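Local coordinates for serine-repeat antigen protein (Plasmodium falciparum, PDB 2WBF) that carries a papain-like protease domain with a noncanonical serine in place of the usual catalytic cysteine, its own proteolytic activity being uncertain, at residues 20-25 and 52-57; 217-222 and 239-244. All blocks are in the same frame, centred on the assembly; numbering follows the deposited sequence.

Contact 1 (20-25 and 52-57); sequences ISNLQV and YEPTKI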
ATOM      1  N   ILE A  20       9.280  -5.064   9.222  1.00 19.50           N
ATOM      2  CA  ILE A  20       7.932  -4.791   8.722  1.00 14.89           C
ATOM      3  C   ILE A  20       6.861  -4.972   9.811  1.00 19.41           C
ATOM      4  O   ILE A  20       5.883  -4.224   9.852  1.00 18.19           O
ATOM      5  CB  ILE A  20       7.639  -5.617   7.450  1.00 17.24           C
ATOM      6  CG1 ILE A  20       8.475  -5.034   6.298  1.00 19.64           C
ATOM      7  CG2 ILE A  20       6.162  -5.583   7.078  1.00 19.12           C
ATOM      8  CD1 ILE A  20       8.437  -5.832   5.017  1.00 17.59           C
ATOM      9  N   SER A  21       7.068  -5.921  10.723  1.00 25.57           N
ATOM     10  CA  SER A  21       6.099  -6.152  11.796  1.00 23.35           C
ATOM     11  C   SER A  21       6.046  -4.966  12.773  1.00 24.11           C
ATOM     12  O   SER A  21       5.115  -4.862  13.566  1.00 26.53           O
ATOM     13  CB  SER A  21       6.404  -7.457  12.563  1.00 20.65           C
ATOM     14  OG  SER A  21       7.473  -7.278  13.474  1.00 31.15           O
ATOM     15  N   ASN A  22       7.042  -4.083  12.706  1.00 22.05           N
ATOM     16  CA  ASN A  22       7.116  -2.921  13.588  1.00 17.05           C
ATOM     17  C   ASN A  22       6.514  -1.658  12.974  1.00 18.61           C
ATOM     18  O   ASN A  22       6.557  -0.593  13.590  1.00 18.73           O
ATOM     19  CB  ASN A  22       8.570  -2.647  13.981  1.00 21.85           C
ATOM     20  CG  ASN A  22       9.095  -3.653  14.984  1.00 57.60           C
ATOM     21  OD1 ASN A  22       8.368  -4.087  15.871  1.00 36.62           O
ATOM     22  ND2 ASN A  22      10.357  -4.030  14.846  1.00 55.47           N
ATOM     23  N   LEU A  23       5.976  -1.779  11.759  1.00 15.43           N
ATOM     24  CA  LEU A  23       5.225  -0.676  11.146  1.00 14.54           C
ATOM     25  C   LEU A  23       3.764  -0.779  11.606  1.00 14.97           C
ATOM     26  O   LEU A  23       2.965  -1.525  11.048  1.00 14.62           O
ATOM     27  CB  LEU A  23       5.332  -0.729   9.615  1.00 12.70           C
ATOM     28  CG  LEU A  23       6.753  -0.576   9.065  1.00 13.72           C
ATOM     29  CD1 LEU A  23       6.799  -0.974   7.579  1.00 14.34           C
ATOM     30  CD2 LEU A  23       7.243   0.861   9.260  1.00 17.06           C
ATOM     31  N   GLN A  24       3.430  -0.063  12.669  1.00 15.40           N
ATOM     32  CA  GLN A  24       2.102  -0.200  13.253  1.00 15.16           C
ATOM     33  C   GLN A  24       1.015   0.372  12.339  1.00 12.29           C
ATOM     34  O   GLN A  24       1.260   1.283  11.544  1.00 12.56           O
ATOM     35  CB  GLN A  24       2.059   0.481  14.616  1.00 16.83           C
ATOM     36  CG  GLN A  24       2.997  -0.177  15.664  1.00 25.02           C
ATOM     37  CD  GLN A  24       2.839  -1.699  15.736  1.00 85.95           C
ATOM     38  OE1 GLN A  24       1.747  -2.217  15.983  1.00 36.17           O
ATOM     39  NE2 GLN A  24       3.938  -2.417  15.526  1.00 48.96           N
ATOM     40  N   VAL A  25      -0.194  -0.167  12.467  1.00 12.18           N
ATOM     41  CA  VAL A  25      -1.327   0.320  11.695  1.00 11.75           C
ATOM     42  C   VAL A  25      -1.611   1.771  12.068  1.00 13.22           C
ATOM     43  O   VAL A  25      -1.469   2.161  13.239  1.00 15.23           O
ATOM     44  CB  VAL A  25      -2.560  -0.579  11.951  1.00 14.83           C
ATOM     45  CG1 VAL A  25      -3.835   0.037  11.395  1.00 12.94           C
ATOM     46  CG2 VAL A  25      -2.320  -1.964  11.334  1.00 11.85           C
ATOM     47  N   TYR A  52      16.858  -0.416   6.626  1.00 21.62           N
ATOM     48  CA  TYR A  52      16.581   0.783   7.414  1.00 21.81           C
ATOM     49  C   TYR A  52      15.624   0.492   8.561  1.00 21.96           C
ATOM     50  O   TYR A  52      14.964  -0.541   8.576  1.00 23.27           O
ATOM     51  CB  TYR A  52      16.032   1.894   6.516  1.00 22.35           C
ATOM     52  CG  TYR A  52      17.036   2.325   5.480  1.00 23.41           C
ATOM     53  CD1 TYR A  52      17.091   1.712   4.235  1.00 20.37           C
ATOM     54  CD2 TYR A  52      17.960   3.320   5.761  1.00 28.65           C
ATOM     55  CE1 TYR A  52      18.022   2.090   3.292  1.00 28.90           C
ATOM     56  CE2 TYR A  52      18.893   3.704   4.826  1.00 27.81           C
ATOM     57  CZ  TYR A  52      18.923   3.090   3.592  1.00 56.93           C
ATOM     58  OH  TYR A  52      19.862   3.477   2.656  1.00 38.81           O
ATOM     59  N   GLU A  53      15.580   1.397   9.538  1.00 22.28           N
ATOM     60  CA  GLU A  53      14.650   1.280  10.656  1.00 24.03           C
ATOM     61  C   GLU A  53      13.200   1.432  10.189  1.00 21.48           C
ATOM     62  O   GLU A  53      12.946   2.025   9.131  1.00 21.81           O
ATOM     63  CB  GLU A  53      14.950   2.359  11.697  1.00 25.09           C
ATOM     64  CG  GLU A  53      16.332   2.240  12.338  1.00 46.93           C
ATOM     65  CD  GLU A  53      16.393   1.176  13.419  1.00 82.94           C
ATOM     66  OE1 GLU A  53      15.338   0.852  14.004  1.00 64.18           O
ATOM     67  OE2 GLU A  53      17.502   0.666  13.687  1.00 91.89           O
ATOM     68  N   PRO A  54      12.245   0.905  10.977  1.00 23.04           N
ATOM     69  CA  PRO A  54      10.825   1.083  10.632  1.00 19.63           C
ATOM     70  C   PRO A  54      10.329   2.492  10.969  1.00 21.34           C
ATOM     71  O   PRO A  54       9.422   2.627  11.785  1.00 25.50           O
ATOM     72  CB  PRO A  54      10.095   0.031  11.493  1.00 21.15           C
ATOM     73  CG  PRO A  54      11.146  -0.585  12.416  1.00 27.70           C
ATOM     74  CD  PRO A  54      12.434   0.152  12.234  1.00 30.76           C
ATOM     75  N   THR A  55      10.896   3.525  10.348  1.00 17.85           N
ATOM     76  CA  THR A  55      10.552   4.912  10.703  1.00 16.29           C
ATOM     77  C   THR A  55       9.392   5.401   9.845  1.00 14.53           C
ATOM     78  O   THR A  55       9.462   5.343   8.620  1.00 16.32           O
ATOM     79  CB  THR A  55      11.733   5.871  10.475  1.00 22.31           C
ATOM     80  OG1 THR A  55      12.898   5.356  11.124  1.00 21.03           O
ATOM     81  CG2 THR A  55      11.422   7.261  11.029  1.00 20.47           C
ATOM     82  N   LYS A  56       8.318   5.873  10.473  1.00 15.33           N
ATOM     83  CA  LYS A  56       7.138   6.262   9.700  1.00 14.95           C
ATOM     84  C   LYS A  56       7.341   7.559   8.931  1.00 12.96           C
ATOM     85  O   LYS A  56       7.845   8.541   9.475  1.00 13.30           O
ATOM     86  CB  LYS A  56       5.916   6.400  10.617  1.00 13.40           C
ATOM     87  CG  LYS A  56       5.500   5.087  11.255  1.00 15.39           C
ATOM     88  CD  LYS A  56       5.204   4.063  10.158  1.00 18.31           C
ATOM     89  CE  LYS A  56       4.473   2.854  10.711  1.00 17.02           C
ATOM     90  NZ  LYS A  56       3.211   3.264  11.388  1.00 14.27           N
ATOM     91  N   ILE A  57       6.944   7.555   7.656  1.00 12.60           N
ATOM     92  CA  ILE A  57       6.900   8.773   6.854  1.00 12.92           C
ATOM     93  C   ILE A  57       5.729   9.671   7.296  1.00 13.22           C
ATOM     94  O   ILE A  57       4.678   9.188   7.681  1.00 12.32           O
ATOM     95  CB  ILE A  57       6.756   8.393   5.365  1.00 12.37           C
ATOM     96  CG1 ILE A  57       8.047   7.726   4.887  1.00 12.51           C
ATOM     97  CG2 ILE A  57       6.424   9.608   4.517  1.00 12.22           C
ATOM     98  CD1 ILE A  57       7.859   6.875   3.605  1.00 12.19           C
TER
HETATM   99  O   HOH W   1       4.847   2.205  13.958  1.00 23.84           O
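L23 meets P54 and K56 where two loops, one leading into helix 34-49 and one leaving it, come back side by side, and the case illustrates how a lysine packs its stem on a leucine while its amine is held by polar partners. The tight part centres on L23, which is buried. Its CD2 lies 3.7 Å from CB of the P54 ring, and the same methyl touches CE of K56. L23 also packs on Y41 of helix 34-49. The K56 chain is bent at chi2 (-58°) and again at chi4 (57°); the second bend turns NZ past the L23 backbone, with CE 3.6 Å from L23 CA, and delivers it to the next carbonyl. There NZ donates to Q24 O at 2.8 Å, tilted 16° from the carbonyl plane.

The other side is open to solvent: N22 and Q24 are exposed, and N22 offers P54 only its CB. Water 1 accepts from Q24 N at 3.0 Å and, weakly, from K56 NZ. P54, the centre of an inverse gamma turn, directs its CB toward 20-25.

The contact thus clips together the loops flanking helix 34-49 of the papain-like domain. K56 NZ also forms a salt bridge with E26, and Q24 O takes a second bond from R224. Two cationic groups sharing one carbonyl would be expected to polarise it, while E26 probably offsets part of the lysine charge.

Contact 2 (217-222 and 239-244); sequences KKSYWI and VDMYGP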
ATOM      1  N   LYS A 217     -10.138 -25.878  -1.362  1.00 21.95           N
ATOM      2  CA  LYS A 217      -8.812 -25.297  -1.224  1.00 23.81           C
ATOM      3  C   LYS A 217      -8.784 -23.962  -1.961  1.00 18.74           C
ATOM      4  O   LYS A 217      -9.143 -23.885  -3.140  1.00 20.21           O
ATOM      5  CB  LYS A 217      -7.747 -26.237  -1.790  1.00 23.04           C
ATOM      6  CG  LYS A 217      -7.532 -27.508  -0.973  1.00 39.75           C
ATOM      7  CD  LYS A 217      -6.741 -28.545  -1.755  1.00 72.18           C
ATOM      8  N   LYS A 218      -8.359 -22.917  -1.254  1.00 18.03           N
ATOM      9  CA  LYS A 218      -8.322 -21.554  -1.803  1.00 17.92           C
ATOM     10  C   LYS A 218      -7.078 -20.826  -1.303  1.00 16.74           C
ATOM     11  O   LYS A 218      -6.266 -21.394  -0.571  1.00 18.28           O
ATOM     12  CB  LYS A 218      -9.568 -20.775  -1.371  1.00 21.15           C
ATOM     13  CG  LYS A 218     -10.875 -21.304  -1.938  1.00 19.34           C
ATOM     14  CD  LYS A 218     -10.957 -21.159  -3.452  1.00 20.68           C
ATOM     15  CE  LYS A 218     -12.318 -21.608  -3.968  1.00 24.02           C
ATOM     16  NZ  LYS A 218     -12.535 -21.262  -5.404  1.00 28.23           N
ATOM     17  N   SER A 219      -6.923 -19.559  -1.695  1.00 16.11           N
ATOM     18  CA  SER A 219      -5.819 -18.763  -1.180  1.00 15.59           C
ATOM     19  C   SER A 219      -6.365 -17.387  -0.782  1.00 16.26           C
ATOM     20  O   SER A 219      -7.454 -17.003  -1.218  1.00 15.54           O
ATOM     21  CB  SER A 219      -4.697 -18.595  -2.222  1.00 18.84           C
ATOM     22  OG  SER A 219      -4.280 -19.851  -2.764  1.00 22.58           O
ATOM     23  N   TYR A 220      -5.618 -16.669   0.053  1.00 15.79           N
ATOM     24  CA  TYR A 220      -6.033 -15.330   0.483  1.00 14.05           C
ATOM     25  C   TYR A 220      -4.882 -14.344   0.375  1.00 15.04           C
ATOM     26  O   TYR A 220      -3.717 -14.723   0.485  1.00 13.67           O
ATOM     27  CB  TYR A 220      -6.522 -15.355   1.946  1.00 14.09           C
ATOM     28  CG  TYR A 220      -5.492 -15.862   2.956  1.00 14.22           C
ATOM     29  CD1 TYR A 220      -4.568 -14.996   3.528  1.00 13.83           C
ATOM     30  CD2 TYR A 220      -5.453 -17.213   3.335  1.00 14.79           C
ATOM     31  CE1 TYR A 220      -3.622 -15.441   4.439  1.00 14.00           C
ATOM     32  CE2 TYR A 220      -4.507 -17.676   4.251  1.00 15.23           C
ATOM     33  CZ  TYR A 220      -3.597 -16.790   4.803  1.00 14.56           C
ATOM     34  OH  TYR A 220      -2.650 -17.233   5.715  1.00 17.49           O
ATOM     35  N   TRP A 221      -5.233 -13.079   0.155  1.00 13.16           N
ATOM     36  CA  TRP A 221      -4.350 -11.950   0.425  1.00 12.70           C
ATOM     37  C   TRP A 221      -4.490 -11.498   1.872  1.00 12.56           C
ATOM     38  O   TRP A 221      -5.575 -11.546   2.435  1.00 12.65           O
ATOM     39  CB  TRP A 221      -4.701 -10.739  -0.456  1.00 12.35           C
ATOM     40  CG  TRP A 221      -4.552 -10.971  -1.943  1.00 12.48           C
ATOM     41  CD1 TRP A 221      -5.524 -10.820  -2.888  1.00 12.55           C
ATOM     42  CD2 TRP A 221      -3.365 -11.380  -2.644  1.00 12.63           C
ATOM     43  NE1 TRP A 221      -5.022 -11.115  -4.131  1.00 12.72           N
ATOM     44  CE2 TRP A 221      -3.701 -11.464  -4.011  1.00 14.31           C
ATOM     45  CE3 TRP A 221      -2.052 -11.683  -2.248  1.00 12.71           C
ATOM     46  CZ2 TRP A 221      -2.771 -11.846  -4.995  1.00 13.01           C
ATOM     47  CZ3 TRP A 221      -1.126 -12.072  -3.229  1.00 13.15           C
ATOM     48  CH2 TRP A 221      -1.496 -12.150  -4.579  1.00 13.10           C
ATOM     49  N   ILE A 222      -3.388 -11.062   2.466  1.00 12.40           N
ATOM     50  CA  ILE A 222      -3.435 -10.299   3.717  1.00 12.21           C
ATOM     51  C   ILE A 222      -3.332  -8.829   3.319  1.00 11.79           C
ATOM     52  O   ILE A 222      -2.409  -8.441   2.603  1.00 11.66           O
ATOM     53  CB  ILE A 222      -2.294 -10.671   4.665  1.00 12.36           C
ATOM     54  CG1 ILE A 222      -2.359 -12.166   4.991  1.00 12.84           C
ATOM     55  CG2 ILE A 222      -2.368  -9.886   5.957  1.00 12.24           C
ATOM     56  CD1 ILE A 222      -1.121 -12.658   5.755  1.00 15.72           C
ATOM     57  N   VAL A 239      -8.645 -11.791   2.457  1.00 13.08           N
ATOM     58  CA  VAL A 239      -9.644 -11.871   1.410  1.00 13.25           C
ATOM     59  C   VAL A 239      -9.217 -12.901   0.372  1.00 13.53           C
ATOM     60  O   VAL A 239      -8.051 -12.987  -0.004  1.00 13.39           O
ATOM     61  CB  VAL A 239      -9.888 -10.474   0.767  1.00 12.84           C
ATOM     62  CG1 VAL A 239      -8.629  -9.962   0.075  1.00 13.58           C
ATOM     63  CG2 VAL A 239     -11.041 -10.515  -0.204  1.00 13.14           C
ATOM     64  N   ASP A 240     -10.173 -13.700  -0.060  1.00 14.00           N
ATOM     65  CA  ASP A 240      -9.912 -14.749  -1.038  1.00 14.38           C
ATOM     66  C   ASP A 240      -9.374 -14.133  -2.323  1.00 16.33           C
ATOM     67  O   ASP A 240      -9.948 -13.176  -2.829  1.00 16.19           O
ATOM     68  CB  ASP A 240     -11.233 -15.464  -1.297  1.00 15.63           C
ATOM     69  CG  ASP A 240     -11.060 -16.760  -2.065  1.00 17.24           C
ATOM     70  OD1 ASP A 240     -10.799 -16.717  -3.274  1.00 18.15           O
ATOM     71  OD2 ASP A 240     -11.197 -17.829  -1.454  1.00 16.42           O
ATOM     72  N   MET A 241      -8.271 -14.668  -2.846  1.00 14.19           N
ATOM     73  CA  MET A 241      -7.572 -14.066  -3.981  1.00 17.62           C
ATOM     74  C   MET A 241      -8.398 -14.070  -5.233  1.00 19.99           C
ATOM     75  O   MET A 241      -8.412 -13.116  -5.990  1.00 17.24           O
ATOM     76  CB  MET A 241      -6.344 -14.879  -4.350  1.00 19.25           C
ATOM     77  CG  MET A 241      -5.149 -14.679  -3.503  1.00 24.61           C
ATOM     78  SD  MET A 241      -3.805 -15.626  -4.231  1.00 18.30           S
ATOM     79  CE  MET A 241      -2.682 -15.374  -2.865  1.00 14.92           C
ATOM     80  N   TYR A 242      -9.017 -15.205  -5.497  1.00 22.73           N
ATOM     81  CA  TYR A 242      -9.666 -15.390  -6.777  1.00 26.63           C
ATOM     82  C   TYR A 242     -11.130 -15.009  -6.637  1.00 20.76           C
ATOM     83  O   TYR A 242     -11.774 -14.653  -7.617  1.00 30.22           O
ATOM     84  CB  TYR A 242      -9.463 -16.831  -7.280  1.00 18.53           C
ATOM     85  CG  TYR A 242      -8.039 -17.135  -7.752  1.00 19.81           C
ATOM     86  CD1 TYR A 242      -7.671 -16.972  -9.098  1.00 26.60           C
ATOM     87  CD2 TYR A 242      -7.072 -17.589  -6.871  1.00 22.29           C
ATOM     88  CE1 TYR A 242      -6.367 -17.250  -9.536  1.00 27.05           C
ATOM     89  CE2 TYR A 242      -5.770 -17.874  -7.303  1.00 36.73           C
ATOM     90  CZ  TYR A 242      -5.423 -17.704  -8.632  1.00 37.38           C
ATOM     91  OH  TYR A 242      -4.128 -17.991  -9.042  1.00 25.02           O
ATOM     92  N   GLY A 243     -11.639 -15.045  -5.401  1.00 24.46           N
ATOM     93  CA  GLY A 243     -13.028 -14.723  -5.092  1.00 18.43           C
ATOM     94  C   GLY A 243     -14.048 -15.660  -5.727  1.00 30.01           C
ATOM     95  O   GLY A 243     -13.673 -16.619  -6.385  1.00 27.02           O
ATOM     96  N   PRO A 244     -15.347 -15.380  -5.524  1.00 24.87           N
ATOM     97  CA  PRO A 244     -16.450 -16.176  -6.083  1.00 31.36           C
ATOM     98  C   PRO A 244     -16.415 -16.247  -7.604  1.00 34.81           C
ATOM     99  O   PRO A 244     -15.982 -15.307  -8.266  1.00 26.55           O
ATOM    100  CB  PRO A 244     -17.705 -15.431  -5.615  1.00 33.98           C
ATOM    101  CG  PRO A 244     -17.251 -14.610  -4.438  1.00 29.86           C
ATOM    102  CD  PRO A 244     -15.829 -14.262  -4.692  1.00 34.37           C
TER
HETATM  103  O   HOH W   2     -12.327 -18.333  -4.809  1.00 28.68           O
HETATM  104  O   HOH W   3      -8.603 -18.386  -3.886  1.00 19.09           O
HETATM  105  O   HOH W   4      -6.669 -11.002  -6.505  1.00 16.58           O
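V239 opens the pairing with W221: its O accepts from W221 N at 2.8 Å and its N donates to W221 O at 3.1 Å, both bonds lying in the carbonyl planes. Its CG1 also meets W221 CB, near the indole plane. D240 follows, opposite Y220 in a non-hydrogen-bonded pair. With CG anti to the backbone N (chi1 -168°), its carboxylate reaches back beside K218, whose CB is 3.4 Å from OD2; OD2 is hydrogen-bonded to Y210 OH. OD1 takes G243 N at 2.8 Å in an Asx motif and binds waters 2 and 3, which link it to K218 NZ and S219 N.

M241 leaves the strand. Its N donates to S219 O at 3.0 Å from above the carbonyl plane, and its side chain, extended beyond CG, runs across the W221 indole: CG stands 3.6 Å from the centroid of the five-membered ring, a CH-pi contact, and SD is 4.2 Å from that of the six-membered ring. Water 4 joins W221 NE1, at the indole edge, to M241 O. G243 O accepts from water 2. The whole is an antiparallel beta hairpin finished by an Asx motif and a Met-aromatic contact, within the beta-rich domain of the papain fold.

Overall arrangement
The two contacts lie in different parts of one papain-like chain: contact 1 joins the loops at the two ends of helix 34-49, whereas contact 2 joins two strands of the mixed sheet. Their centres are 26 Å apart and their nearest atoms about 10 Å, so they do not touch. They are nevertheless connected through one strand, because 217-224, which supplies the first segment of contact 2, ends at R224, whose guanidinium group also donates to the carbonyl of L23 in contact 1. Neither contact supplies a calcium ligand; the V239 side chain is about 12 Å from a bound calcium ion, and that of K56 about 6 Å from a dimethyl sulfoxide molecule probably left from crystallisation.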